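Local structure of endoglucanase (Thermotoga maritima, 1VHO) at residues S299-P304 and E321-L326. The protein probably acts as a metal-dependent aminopeptidase of the M42 family, a type that binds two divalent metal cations per subunit. Residues are numbered along the deposited sequence; the frame is centred on the assembly and turned at random.
With SO4 (sulfate ion), chain D.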
loop_
_atom_site.group_PDB
_atom_site.type_symbol
_atom_site.label_atom_id
_atom_site.label_comp_id
_atom_site.label_asym_id
_atom_site.label_seq_id
_atom_site.Cartn_x
_atom_site.Cartn_y
_atom_site.Cartn_z
ATOM N N SER A 299 12.220 6.730 10.701
ATOM C CA SER A 299 11.624 5.664 11.474
ATOM C C SER A 299 10.781 4.790 10.527
ATOM O O SER A 299 10.169 5.352 9.608
ATOM C CB SER A 299 10.721 6.226 12.583
ATOM O OG SER A 299 9.990 5.142 13.174
ATOM N N LEU A 300 10.752 3.490 10.736
ATOM C CA LEU A 300 9.933 2.566 9.969
ATOM C C LEU A 300 8.863 2.012 10.912
ATOM O O LEU A 300 9.173 1.545 12.009
ATOM C CB LEU A 300 10.730 1.384 9.429
ATOM C CG LEU A 300 9.877 0.310 8.679
ATOM C CD1 LEU A 300 9.558 0.900 7.298
ATOM C CD2 LEU A 300 10.720 -0.944 8.576
ATOM N N ILE A 301 7.585 2.175 10.569
ATOM C CA ILE A 301 6.499 1.670 11.407
ATOM C C ILE A 301 5.565 0.862 10.493
ATOM O O ILE A 301 5.155 1.392 9.456
ATOM C CB ILE A 301 5.736 2.736 12.184
ATOM C CG1 ILE A 301 6.698 3.619 13.011
ATOM C CG2 ILE A 301 4.739 2.093 13.157
ATOM C CD1 ILE A 301 6.094 4.806 13.667
ATOM N N SER A 302 5.186 -0.311 10.930
ATOM C CA SER A 302 4.405 -1.228 10.144
ATOM C C SER A 302 3.089 -1.668 10.746
ATOM O O SER A 302 2.942 -1.778 11.963
ATOM C CB SER A 302 5.226 -2.544 9.905
ATOM O OG SER A 302 6.390 -2.219 9.120
ATOM N N ILE A 303 2.152 -1.967 9.823
ATOM C CA ILE A 303 0.847 -2.510 10.221
ATOM C C ILE A 303 0.903 -4.042 10.094
ATOM O O ILE A 303 1.346 -4.555 9.046
ATOM C CB ILE A 303 -0.220 -1.942 9.261
ATOM C CG1 ILE A 303 -0.489 -0.456 9.556
ATOM C CG2 ILE A 303 -1.529 -2.746 9.387
ATOM C CD1 ILE A 303 -1.008 -0.125 10.945
ATOM N N PRO A 304 0.521 -4.798 11.111
ATOM C CA PRO A 304 0.515 -6.256 11.058
ATOM C C PRO A 304 -0.465 -6.700 9.957
ATOM O O PRO A 304 -1.567 -6.147 9.865
ATOM C CB PRO A 304 -0.074 -6.717 12.399
ATOM C CG PRO A 304 0.273 -5.540 13.315
ATOM C CD PRO A 304 0.020 -4.324 12.426
ATOM N N GLU A 321 -6.019 2.525 12.925
ATOM C CA GLU A 321 -6.402 3.749 13.626
ATOM C C GLU A 321 -5.412 4.142 14.708
ATOM O O GLU A 321 -5.147 5.323 14.874
ATOM C CB GLU A 321 -7.757 3.557 14.344
ATOM C CG GLU A 321 -8.837 3.003 13.472
ATOM C CD GLU A 321 -10.209 3.044 14.157
ATOM O OE1 GLU A 321 -10.354 2.390 15.210
ATOM O OE2 GLU A 321 -11.053 3.742 13.588
ATOM N N GLU A 322 -4.943 3.156 15.510
ATOM C CA GLU A 322 -3.972 3.493 16.556
ATOM C C GLU A 322 -2.684 4.023 15.973
ATOM O O GLU A 322 -2.098 4.945 16.531
ATOM C CB GLU A 322 -3.707 2.317 17.517
ATOM C CG GLU A 322 -4.934 2.051 18.412
ATOM C CD GLU A 322 -5.123 3.158 19.448
ATOM O OE1 GLU A 322 -5.858 4.127 19.187
ATOM O OE2 GLU A 322 -4.498 3.132 20.522
ATOM N N LEU A 323 -2.222 3.496 14.818
ATOM C CA LEU A 323 -1.024 4.074 14.205
ATOM C C LEU A 323 -1.293 5.519 13.822
ATOM O O LEU A 323 -0.448 6.429 13.966
ATOM C CB LEU A 323 -0.548 3.214 13.014
ATOM C CG LEU A 323 0.701 3.744 12.303
ATOM C CD1 LEU A 323 1.780 4.162 13.324
ATOM C CD2 LEU A 323 1.313 2.749 11.325
ATOM N N ALA A 324 -2.467 5.769 13.162
ATOM C CA ALA A 324 -2.732 7.160 12.774
ATOM C C ALA A 324 -2.832 8.075 14.026
ATOM O O ALA A 324 -2.386 9.210 13.975
ATOM C CB ALA A 324 -4.082 7.193 12.040
ATOM N N ARG A 325 -3.417 7.567 15.099
ATOM C CA ARG A 325 -3.511 8.359 16.342
ATOM C C ARG A 325 -2.116 8.697 16.824
ATOM O O ARG A 325 -1.790 9.841 17.165
ATOM C CB ARG A 325 -4.312 7.570 17.424
ATOM C CG ARG A 325 -4.547 8.399 18.707
ATOM C CD ARG A 325 -5.611 7.758 19.586
ATOM N NE ARG A 325 -5.153 6.580 20.336
ATOM C CZ ARG A 325 -4.548 6.650 21.523
ATOM N NH1 ARG A 325 -4.306 7.825 22.134
ATOM N NH2 ARG A 325 -4.170 5.532 22.122
ATOM N N LEU A 326 -1.220 7.694 16.867
ATOM C CA LEU A 326 0.161 7.949 17.271
ATOM C C LEU A 326 0.839 8.940 16.365
ATOM O O LEU A 326 1.552 9.846 16.848
ATOM C CB LEU A 326 0.964 6.603 17.152
ATOM C CG LEU A 326 2.456 6.738 17.462
ATOM C CD1 LEU A 326 2.659 7.352 18.858
ATOM C CD2 LEU A 326 3.134 5.349 17.406
HETATM S S SO4 D . -5.287 10.900 23.258
HETATM O O1 SO4 D . -6.515 10.286 23.902
HETATM O O2 SO4 D . -4.124 10.473 24.099
HETATM O O3 SO4 D . -5.188 10.422 21.851
HETATM O O4 SO4 D . -5.432 12.392 23.299
#
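Leu323 holds CG opposite its backbone N (chi1 180°), which carries both methyls from helix 317-333 to strand 297-304, where they meet Ile301 and Ile303. In Ile301 a chi1 of -53° turns CG2 trans to the backbone N, and this methyl lies 3.6 Å from CD1 of Leu323 while also touching CD2. Ile303 reaches in differently: its CB does not aim straight at the helix, but the bend at chi2 (-61°) brings CD1 within 3.7 Å of Leu323 CD2. The forked leucine thus sits between two beta-branched residues two places apart on one face of the strand, a residue type well suited to extended backbone. Met226, on the neighbouring parallel strand, extends the contact across the central mixed sheet of an alpha/beta domain, while Val179 adds helix 171-187 at the side, so Leu323 is enclosed by sheet and helix.

On another side of the same helix turn the chemistry is polar. Arg325 grips Glu322 side-on, NE giving a nearly straight bond of 2.8 Å to OE1 and NH2 one of 2.9 Å to OE2, with both oxygens close to the guanidinium plane. Arg325 NH1 donates to O3 of a sulfate, probably from the crystallisation liquor, at 2.8 Å, a more bent bond; ND1 of His269 is also hydrogen-bonded to the sulfate, and the backbone O of His269 accepts a hydrogen bond from Arg325 NH2. A methionine in place of Arg325 would probably leave the Glu322 carboxylate without its mate and free to turn, and the sulfate without one of its donors.

With apolar methyls inward and a charged pair at the partly exposed side, the helix is amphipathic: its attachment to the strand rests on dispersion and burial of hydrocarbon rather than on directed bonds.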